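PDB 6NBO: N-isopropylammelide isopropylaminohydrolase from Burkholderia multivorans ATCC 17616, which belongs to the amidohydrolase family, a group of metal-dependent hydrolases built on a TIM barrel, and has zinc ions bound in the model. Local coordinates for residues Glu153-Ala158 and Cys352-Tyr357; Leu173-Leu178 and Ala208-Arg213; Leu232-Thr237 and Ala267-Leu272. All coordinates share one frame; numbering follows the deposited sequence. Where two conformers were deposited one is given.

All three contacts belong to the TIM-barrel part of the chain. Contact 1 joins barrel strand 153-159 to the loop after helix 346-352. Contacts 2 and 3 each pair neighbouring outer helices. Contacts 1 and 2 touch: Ala158 CB lies 3.7 Å from Ala177 CB, and their centres are about 17 Å apart. Contact 3 is separate. Its centre is about 21 Å from each of the others, and its nearest atoms are about 7 Å from contact 2 and about 12 Å from contact 1. None of the six segments supplies a zinc ligand. The side chain of Cys352 is about 12 Å from a zinc ion.

Contact 1 (Glu153-Ala158 and Cys352-Tyr357); sequences EIQIVA and CGFDAY
This is a mixed polar and aromatic contact, in which Gln155 and Glu153 of barrel strand 153-159 meet Phe354 in the loop after helix 346-352. The Gln155 amide lies nearly flat on one face of the Phe354 ring, with the planes 16° apart. Gln155 NE2 lies 3.6 Å above the plane of the Phe354 ring, displaced from its centre. Gln155 NE2 also donates to Cys352 O at 3.0 Å, with an N-H...O angle of 158°. It meets this oxygen from above the carbonyl plane. Gln155 OE1 accepts from Arg124 NE.

Glu153 comes to the ring differently. Its CG is anti to the backbone N (chi1 179°), and the chain runs on extended past Phe354. Glu153 CD lies at the edge of the Phe354 ring, in its plane, 3.6 Å from Phe354 CD1. Water joins the segments as well. It donates to Glu153 OE2 at 2.7 Å and accepts from Asp355 N at 3.0 Å. Gly353, at positive phi in a Schellman motif, turns the chain from the helix toward Phe354. On the other side of the strand, Ile156 packs on helix 136-147.

Both amide ends of Gln155 are bonded, which fixes the flip of the amide over the ring. Glu153 OE1 forms salt bridges with Arg122 and Arg364, so the carboxylate is probably ionised.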
loop_
_atom_site.group_PDB
_atom_site.type_symbol
_atom_site.label_atom_id
_atom_site.label_comp_id
_atom_site.label_asym_id
_atom_site.label_seq_id
_atom_site.Cartn_x
_atom_site.Cartn_y
_atom_site.Cartn_z
ATOM N N GLU A 153 2.519 -10.765 -2.001
ATOM C CA GLU A 153 1.161 -10.848 -1.492
ATOM C C GLU A 153 0.407 -9.581 -1.883
ATOM O O GLU A 153 0.879 -8.462 -1.644
ATOM C CB GLU A 153 1.158 -11.021 0.024
ATOM C CG GLU A 153 -0.237 -11.081 0.590
ATOM C CD GLU A 153 -0.256 -11.121 2.106
ATOM O OE1 GLU A 153 0.826 -11.080 2.737
ATOM O OE2 GLU A 153 -1.362 -11.191 2.664
ATOM N N ILE A 154 -0.759 -9.747 -2.489
ATOM C CA ILE A 154 -1.469 -8.617 -3.074
ATOM C C ILE A 154 -2.884 -8.601 -2.512
ATOM O O ILE A 154 -3.630 -9.569 -2.692
ATOM C CB ILE A 154 -1.487 -8.678 -4.615
ATOM C CG1 ILE A 154 -0.057 -8.705 -5.173
ATOM C CG2 ILE A 154 -2.248 -7.462 -5.184
ATOM C CD1 ILE A 154 0.005 -8.783 -6.730
ATOM N N GLN A 155 -3.235 -7.516 -1.812
ATOM C CA GLN A 155 -4.612 -7.229 -1.435
ATOM C C GLN A 155 -5.257 -6.409 -2.543
ATOM O O GLN A 155 -4.646 -5.475 -3.065
ATOM C CB GLN A 155 -4.677 -6.450 -0.113
ATOM C CG GLN A 155 -4.176 -7.228 1.104
ATOM C CD GLN A 155 -4.134 -6.366 2.360
ATOM O OE1 GLN A 155 -4.305 -5.146 2.305
ATOM N NE2 GLN A 155 -3.900 -7.002 3.494
ATOM N N ILE A 156 -6.492 -6.752 -2.903
ATOM C CA ILE A 156 -7.199 -6.071 -3.991
ATOM C C ILE A 156 -8.425 -5.354 -3.425
ATOM O O ILE A 156 -9.277 -5.988 -2.790
ATOM C CB ILE A 156 -7.616 -7.060 -5.093
ATOM C CG1 ILE A 156 -6.371 -7.608 -5.820
ATOM C CG2 ILE A 156 -8.575 -6.376 -6.067
ATOM C CD1 ILE A 156 -6.667 -8.821 -6.713
ATOM N N VAL A 157 -8.524 -4.048 -3.684
ATOM C CA VAL A 157 -9.683 -3.238 -3.326
ATOM C C VAL A 157 -10.523 -3.025 -4.583
ATOM O O VAL A 157 -10.038 -2.451 -5.564
ATOM C CB VAL A 157 -9.267 -1.879 -2.740
ATOM C CG1 VAL A 157 -10.507 -1.144 -2.209
ATOM C CG2 VAL A 157 -8.224 -2.046 -1.644
ATOM N N ALA A 158 -11.786 -3.449 -4.550
ATOM C CA ALA A 158 -12.698 -3.244 -5.682
ATOM C C ALA A 158 -13.163 -1.792 -5.677
ATOM O O ALA A 158 -13.964 -1.401 -4.821
ATOM C CB ALA A 158 -13.883 -4.203 -5.583
ATOM N N CYS A 352 -2.587 -2.218 7.003
ATOM C CA CYS A 352 -3.266 -3.019 5.985
ATOM C C CYS A 352 -3.667 -4.404 6.465
ATOM O O CYS A 352 -4.374 -5.113 5.739
ATOM C CB CYS A 352 -2.373 -3.185 4.743
ATOM S SG CYS A 352 -2.080 -1.646 3.845
ATOM N N GLY A 353 -3.222 -4.826 7.641
ATOM C CA GLY A 353 -3.539 -6.174 8.073
ATOM C C GLY A 353 -2.716 -7.238 7.374
ATOM O O GLY A 353 -3.195 -8.359 7.192
ATOM N N PHE A 354 -1.503 -6.900 6.946
ATOM C CA PHE A 354 -0.538 -7.878 6.453
ATOM C C PHE A 354 0.083 -8.589 7.651
ATOM O O PHE A 354 0.776 -7.955 8.446
ATOM C CB PHE A 354 0.545 -7.184 5.632
ATOM C CG PHE A 354 0.113 -6.790 4.248
ATOM C CD1 PHE A 354 -0.252 -7.760 3.322
ATOM C CD2 PHE A 354 0.106 -5.453 3.856
ATOM C CE1 PHE A 354 -0.621 -7.403 2.022
ATOM C CE2 PHE A 354 -0.276 -5.090 2.554
ATOM C CZ PHE A 354 -0.648 -6.075 1.648
ATOM N N ASP A 355 -0.154 -9.891 7.780
ATOM C CA ASP A 355 0.240 -10.639 8.970
ATOM C C ASP A 355 1.650 -11.219 8.831
ATOM O O ASP A 355 2.231 -11.245 7.745
ATOM C CB ASP A 355 -0.761 -11.765 9.230
ATOM C CG ASP A 355 -2.187 -11.255 9.369
ATOM O OD1 ASP A 355 -2.409 -10.311 10.159
ATOM O OD2 ASP A 355 -3.083 -11.794 8.680
ATOM N N ALA A 356 2.190 -11.710 9.960
ATOM C CA ALA A 356 3.501 -12.375 9.998
ATOM C C ALA A 356 4.591 -11.485 9.401
ATOM O O ALA A 356 5.444 -11.934 8.633
ATOM C CB ALA A 356 3.454 -13.726 9.279
ATOM N N TYR A 357 4.560 -10.212 9.767
ATOM C CA TYR A 357 5.438 -9.203 9.203
ATOM C C TYR A 357 6.646 -8.975 10.107
ATOM O O TYR A 357 6.536 -9.004 11.330
ATOM C CB TYR A 357 4.685 -7.883 9.019
ATOM C CG TYR A 357 5.533 -6.866 8.310
ATOM C CD1 TYR A 357 5.648 -6.898 6.932
ATOM C CD2 TYR A 357 6.253 -5.899 9.018
ATOM C CE1 TYR A 357 6.456 -5.997 6.259
ATOM C CE2 TYR A 357 7.066 -4.993 8.356
ATOM C CZ TYR A 357 7.152 -5.048 6.974
ATOM O OH TYR A 357 7.948 -4.179 6.288
HETATM O O HOH W 1 -1.304 -11.302 5.389
#

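Contact 2 (Leu173-Leu178 and Ala208-Arg213); sequences LLADAL and AERYGR
Leu178 and Tyr211 form the tight part of this contact between helix 170-180 and the end of helix 197-211, two successive outer helices of the barrel. Leu178 CB lies over one face of the Tyr211 ring, 4.3 Å from its centroid, in a CH-pi contact. Leu178 CD1 is 3.9 Å from Tyr211 CD1. One turn earlier, Ala175 CB packs on Tyr211 CE1 at 3.7 Å.

Arg213 grips the end of helix segment 173-178. Gly212 leaves its helix at positive phi in a Schellman motif, and Arg213 follows it. A bend at chi2 (-65°) brings the guanidinium back beside Leu178. Arg213 NH2 donates to Leu178 O at 3.2 Å, with an N-H...O angle of 144°. The donor stands above the carbonyl plane. Arg213 NH1 makes a weak second bond to the same oxygen and another weak one to Ala182 O. Arg213 NE gives a weak bond to Tyr211 O.

The outer side is looser and wetter. Asp176 does not touch the other helix directly. A water donates to Asp176 OD1 at 2.7 Å and lies 2.8 Å from Tyr211 OH. Arg210 is exposed. In one conformer Arg210 NH1 is 3.7 Å from Ala175 CB, but this touch is doubtful because the side chain has a second position.

The chemistry is thus divided. Apolar packing holds the middle, while Arg213 brings positive charge to a carbonyl near the C-terminal end of helix 170-180, where the helix dipole would probably strengthen the attraction.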
loop_
_atom_site.group_PDB
_atom_site.type_symbol
_atom_site.label_atom_id
_atom_site.label_comp_id
_atom_site.label_asym_id
_atom_site.label_seq_id
_atom_site.Cartn_x
_atom_site.Cartn_y
_atom_site.Cartn_z
ATOM N N LEU A 173 -22.288 -5.198 -9.179
ATOM C CA LEU A 173 -20.980 -5.506 -9.732
ATOM C C LEU A 173 -19.924 -5.561 -8.640
ATOM O O LEU A 173 -19.051 -6.433 -8.655
ATOM C CB LEU A 173 -20.616 -4.460 -10.781
ATOM C CG LEU A 173 -19.427 -4.753 -11.670
ATOM C CD1 LEU A 173 -19.687 -6.022 -12.504
ATOM C CD2 LEU A 173 -19.226 -3.553 -12.554
ATOM N N LEU A 174 -19.987 -4.628 -7.689
ATOM C CA LEU A 174 -19.050 -4.624 -6.573
ATOM C C LEU A 174 -19.209 -5.872 -5.721
ATOM O O LEU A 174 -18.217 -6.433 -5.242
ATOM C CB LEU A 174 -19.264 -3.365 -5.724
ATOM C CG LEU A 174 -18.839 -2.045 -6.379
ATOM C CD1 LEU A 174 -19.288 -0.813 -5.559
ATOM C CD2 LEU A 174 -17.326 -2.024 -6.576
ATOM N N ALA A 175 -20.451 -6.311 -5.503
ATOM C CA ALA A 175 -20.670 -7.579 -4.816
ATOM C C ALA A 175 -20.040 -8.728 -5.594
ATOM O O ALA A 175 -19.380 -9.600 -5.015
ATOM C CB ALA A 175 -22.168 -7.816 -4.617
ATOM N N ASP A 176 -20.248 -8.752 -6.914
ATOM C CA ASP A 176 -19.613 -9.770 -7.750
ATOM C C ASP A 176 -18.097 -9.717 -7.630
ATOM O O ASP A 176 -17.431 -10.757 -7.661
ATOM C CB ASP A 176 -20.016 -9.590 -9.214
ATOM C CG ASP A 176 -21.470 -9.896 -9.454
ATOM O OD1 ASP A 176 -22.121 -10.450 -8.541
ATOM O OD2 ASP A 176 -21.960 -9.576 -10.554
ATOM N N ALA A 177 -17.531 -8.512 -7.504
ATOM C CA ALA A 177 -16.082 -8.388 -7.398
ATOM C C ALA A 177 -15.576 -9.039 -6.118
ATOM O O ALA A 177 -14.567 -9.755 -6.127
ATOM C CB ALA A 177 -15.671 -6.911 -7.442
ATOM N N LEU A 178 -16.244 -8.771 -4.994
ATOM C CA LEU A 178 -15.862 -9.424 -3.745
ATOM C C LEU A 178 -15.984 -10.936 -3.864
ATOM O O LEU A 178 -15.081 -11.676 -3.454
ATOM C CB LEU A 178 -16.725 -8.907 -2.595
ATOM C CG LEU A 178 -16.644 -7.404 -2.342
ATOM C CD1 LEU A 178 -17.522 -7.021 -1.160
ATOM C CD2 LEU A 178 -15.209 -6.962 -2.111
ATOM N N ALA A 208 -20.148 -4.569 1.895
ATOM C CA ALA A 208 -19.014 -5.150 2.609
ATOM C C ALA A 208 -19.488 -6.055 3.737
ATOM O O ALA A 208 -18.929 -7.137 3.956
ATOM C CB ALA A 208 -18.113 -4.045 3.155
ATOM N N GLU A 209 -20.525 -5.629 4.458
ATOM C CA GLU A 209 -21.048 -6.436 5.555
ATOM C C GLU A 209 -21.563 -7.774 5.046
ATOM O O GLU A 209 -21.401 -8.803 5.710
ATOM C CB GLU A 209 -22.161 -5.673 6.277
ATOM C CG GLU A 209 -22.785 -6.415 7.450
ATOM C CD GLU A 209 -22.108 -6.094 8.773
ATOM O OE1 GLU A 209 -20.930 -5.672 8.763
ATOM O OE2 GLU A 209 -22.766 -6.258 9.823
ATOM N N ARG A 210 -22.174 -7.775 3.861
ATOM C CA ARG A 210 -22.716 -9.010 3.307
ATOM C C ARG A 210 -21.625 -10.041 3.048
ATOM O O ARG A 210 -21.846 -11.241 3.235
ATOM C CB ARG A 210 -23.482 -8.713 2.020
ATOM C CG ARG A 210 -23.800 -9.941 1.176
ATOM C CD ARG A 210 -25.054 -9.704 0.351
ATOM N NE ARG A 210 -25.035 -8.376 -0.251
ATOM C CZ ARG A 210 -24.919 -8.142 -1.552
ATOM N NH1 ARG A 210 -24.833 -9.152 -2.413
ATOM N NH2 ARG A 210 -24.902 -6.895 -1.992
ATOM N N TYR A 211 -20.446 -9.600 2.624
ATOM C CA TYR A 211 -19.334 -10.501 2.369
ATOM C C TYR A 211 -18.347 -10.547 3.525
ATOM O O TYR A 211 -17.333 -11.241 3.426
ATOM C CB TYR A 211 -18.623 -10.092 1.064
ATOM C CG TYR A 211 -19.507 -10.392 -0.128
ATOM C CD1 TYR A 211 -20.452 -9.477 -0.563
ATOM C CD2 TYR A 211 -19.445 -11.630 -0.769
ATOM C CE1 TYR A 211 -21.287 -9.768 -1.632
ATOM C CE2 TYR A 211 -20.270 -11.933 -1.830
ATOM C CZ TYR A 211 -21.193 -11.004 -2.260
ATOM O OH TYR A 211 -22.015 -11.312 -3.321
ATOM N N GLY A 212 -18.636 -9.852 4.620
ATOM C CA GLY A 212 -17.748 -9.819 5.768
ATOM C C GLY A 212 -16.400 -9.196 5.485
ATOM O O GLY A 212 -15.387 -9.625 6.052
ATOM N N ARG A 213 -16.359 -8.182 4.629
ATOM C CA ARG A 213 -15.095 -7.600 4.201
ATOM C C ARG A 213 -14.925 -6.204 4.776
ATOM O O ARG A 213 -15.890 -5.547 5.172
ATOM C CB ARG A 213 -14.994 -7.519 2.675
ATOM C CG ARG A 213 -15.297 -8.808 1.952
ATOM C CD ARG A 213 -14.307 -9.922 2.245
ATOM N NE ARG A 213 -14.764 -11.124 1.556
ATOM C CZ ARG A 213 -14.560 -11.352 0.265
ATOM N NH1 ARG A 213 -13.883 -10.476 -0.462
ATOM N NH2 ARG A 213 -15.034 -12.450 -0.300
HETATM O O HOH W 2 -22.322 -11.577 -6.080
#

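Contact 3 (Leu232-Thr237 and Ala267-Leu272); sequences LILQRT and ARMAEL
Helix segments 232-237 and 267-272 run side by side in the same general direction, with Leu234 level with Met269 and Thr237 with Leu272. Their axes approach to 10.7 Å and are 28° apart. The CA atoms of Leu234 and Met269 are 7.2 Å apart. The segments belong to neighbouring helices of the barrel's outer layer, and no hydrogen bond crosses between them.

Leu234 carries most of the packing. Its CG stands beside the backbone N (chi1 -62°), and both methyls reach the Met269 side chain. Leu234 CD1 is 3.8 Å from Met269 CG. Leu234 CD1 also sits squarely over the Arg268 guanidinium, 4.2 Å above its plane. Nearer the backbone, Leu234 CB is 3.7 Å from Arg268 NH2. Gln235 CG meets the guanidinium edge-on.

Leu272 fills the next turn. Leu272 CD1 lies 3.6 Å from Leu234 O and 4.3 Å from Thr237 CG2. Thr237 turns its hydroxyl back into its own helix, where Thr237 OG1 donates to Ile233 O at 2.8 Å. That oxygen also accepts from Thr237 N. Leu234 and Met269 both also touch Val274.

Asp231, in helix 223-239 just before segment 232-237, supplies the polar partner at the edge of the contact. Its carboxylate pairs with Arg268 NH1 in a salt bridge and accepts from Gln235 NE2. Arg268 therefore links the two helices by charge while its flat group covers Leu234. The contact combines an apolar interior with an ionic edge, and the Thr237 hydroxyl is satisfied without a partner in the other helix.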
loop_
_atom_site.group_PDB
_atom_site.type_symbol
_atom_site.label_atom_id
_atom_site.label_comp_id
_atom_site.label_asym_id
_atom_site.label_seq_id
_atom_site.Cartn_x
_atom_site.Cartn_y
_atom_site.Cartn_z
ATOM N N LEU A 232 -19.496 10.520 8.970
ATOM C CA LEU A 232 -20.465 9.508 8.556
ATOM C C LEU A 232 -19.822 8.132 8.484
ATOM O O LEU A 232 -20.384 7.145 8.976
ATOM C CB LEU A 232 -21.067 9.866 7.194
ATOM C CG LEU A 232 -22.154 10.931 7.102
ATOM C CD1 LEU A 232 -22.643 11.012 5.666
ATOM C CD2 LEU A 232 -23.301 10.592 8.036
ATOM N N ILE A 233 -18.650 8.048 7.856
ATOM C CA ILE A 233 -17.949 6.777 7.707
ATOM C C ILE A 233 -17.610 6.185 9.073
ATOM O O ILE A 233 -17.817 4.991 9.325
ATOM C CB ILE A 233 -16.694 6.984 6.845
ATOM C CG1 ILE A 233 -17.104 7.269 5.395
ATOM C CG2 ILE A 233 -15.764 5.779 6.939
ATOM C CD1 ILE A 233 -16.022 7.949 4.576
ATOM N N LEU A 234 -17.086 7.017 9.977
ATOM C CA LEU A 234 -16.709 6.525 11.301
ATOM C C LEU A 234 -17.934 6.110 12.115
ATOM O O LEU A 234 -17.881 5.133 12.872
ATOM C CB LEU A 234 -15.905 7.597 12.043
ATOM C CG LEU A 234 -14.575 8.003 11.388
ATOM C CD1 LEU A 234 -13.916 9.131 12.156
ATOM C CD2 LEU A 234 -13.636 6.809 11.282
ATOM N N GLN A 235 -19.040 6.852 11.990
ATOM C CA GLN A 235 -20.284 6.454 12.650
ATOM C C GLN A 235 -20.703 5.054 12.230
ATOM O O GLN A 235 -21.058 4.215 13.067
ATOM C CB GLN A 235 -21.405 7.433 12.311
ATOM C CG GLN A 235 -21.376 8.744 13.028
ATOM C CD GLN A 235 -22.709 9.455 12.875
ATOM O OE1 GLN A 235 -23.764 8.830 12.967
ATOM N NE2 GLN A 235 -22.668 10.755 12.618
ATOM N N ARG A 236 -20.701 4.799 10.923
ATOM C CA ARG A 236 -21.104 3.496 10.417
ATOM C C ARG A 236 -20.119 2.417 10.857
ATOM O O ARG A 236 -20.523 1.309 11.235
ATOM C CB ARG A 236 -21.211 3.553 8.889
ATOM C CG ARG A 236 -22.203 2.576 8.302
ATOM C CD ARG A 236 -23.635 3.004 8.612
ATOM N NE ARG A 236 -24.586 1.920 8.378
ATOM C CZ ARG A 236 -25.268 1.303 9.340
ATOM N NH1 ARG A 236 -26.106 0.322 9.032
ATOM N NH2 ARG A 236 -25.126 1.673 10.609
ATOM N N THR A 237 -18.822 2.730 10.822
ATOM C CA THR A 237 -17.798 1.787 11.271
ATOM C C THR A 237 -18.048 1.347 12.708
ATOM O O THR A 237 -17.957 0.159 13.038
ATOM C CB THR A 237 -16.414 2.430 11.163
ATOM O OG1 THR A 237 -16.165 2.826 9.807
ATOM C CG2 THR A 237 -15.340 1.447 11.616
ATOM N N ALA A 267 -8.809 10.988 17.009
ATOM C CA ALA A 267 -9.055 10.192 18.207
ATOM C C ALA A 267 -10.060 9.087 17.922
ATOM O O ALA A 267 -9.869 7.941 18.341
ATOM C CB ALA A 267 -9.540 11.084 19.354
ATOM N N ARG A 268 -11.115 9.405 17.165
ATOM C CA ARG A 268 -12.112 8.400 16.817
ATOM C C ARG A 268 -11.523 7.332 15.917
ATOM O O ARG A 268 -11.798 6.139 16.100
ATOM C CB ARG A 268 -13.312 9.063 16.143
ATOM C CG ARG A 268 -14.100 9.947 17.098
ATOM C CD ARG A 268 -15.076 10.827 16.347
ATOM N NE ARG A 268 -16.104 10.043 15.671
ATOM C CZ ARG A 268 -16.971 10.557 14.814
ATOM N NH1 ARG A 268 -16.917 11.848 14.534
ATOM N NH2 ARG A 268 -17.879 9.782 14.236
ATOM N N MET A 269 -10.718 7.742 14.928
ATOM C CA MET A 269 -10.059 6.768 14.069
ATOM C C MET A 269 -9.158 5.836 14.872
ATOM O O MET A 269 -9.153 4.622 14.646
ATOM C CB MET A 269 -9.266 7.497 12.978
ATOM C CG MET A 269 -10.162 8.392 12.119
ATOM S SD MET A 269 -9.227 9.505 11.069
ATOM C CE MET A 269 -8.374 8.299 10.093
ATOM N N ALA A 270 -8.388 6.379 15.818
ATOM C CA ALA A 270 -7.526 5.526 16.625
ATOM C C ALA A 270 -8.352 4.500 17.395
ATOM O O ALA A 270 -8.030 3.306 17.414
ATOM C CB ALA A 270 -6.699 6.375 17.591
ATOM N N GLU A 271 -9.432 4.962 18.034
ATOM C CA GLU A 271 -10.315 4.076 18.787
ATOM C C GLU A 271 -10.843 2.937 17.917
ATOM O O GLU A 271 -10.917 1.789 18.367
ATOM C CB GLU A 271 -11.467 4.894 19.379
ATOM C CG GLU A 271 -12.505 4.080 20.130
ATOM C CD GLU A 271 -11.902 3.268 21.260
ATOM O OE1 GLU A 271 -11.012 3.794 21.963
ATOM O OE2 GLU A 271 -12.306 2.100 21.438
ATOM N N LEU A 272 -11.193 3.225 16.666
ATOM C CA LEU A 272 -11.800 2.229 15.792
ATOM C C LEU A 272 -10.779 1.432 14.993
ATOM O O LEU A 272 -11.170 0.586 14.181
ATOM C CB LEU A 272 -12.790 2.906 14.839
ATOM C CG LEU A 272 -14.034 3.434 15.554
ATOM C CD1 LEU A 272 -14.821 4.386 14.675
ATOM C CD2 LEU A 272 -14.899 2.258 15.967
#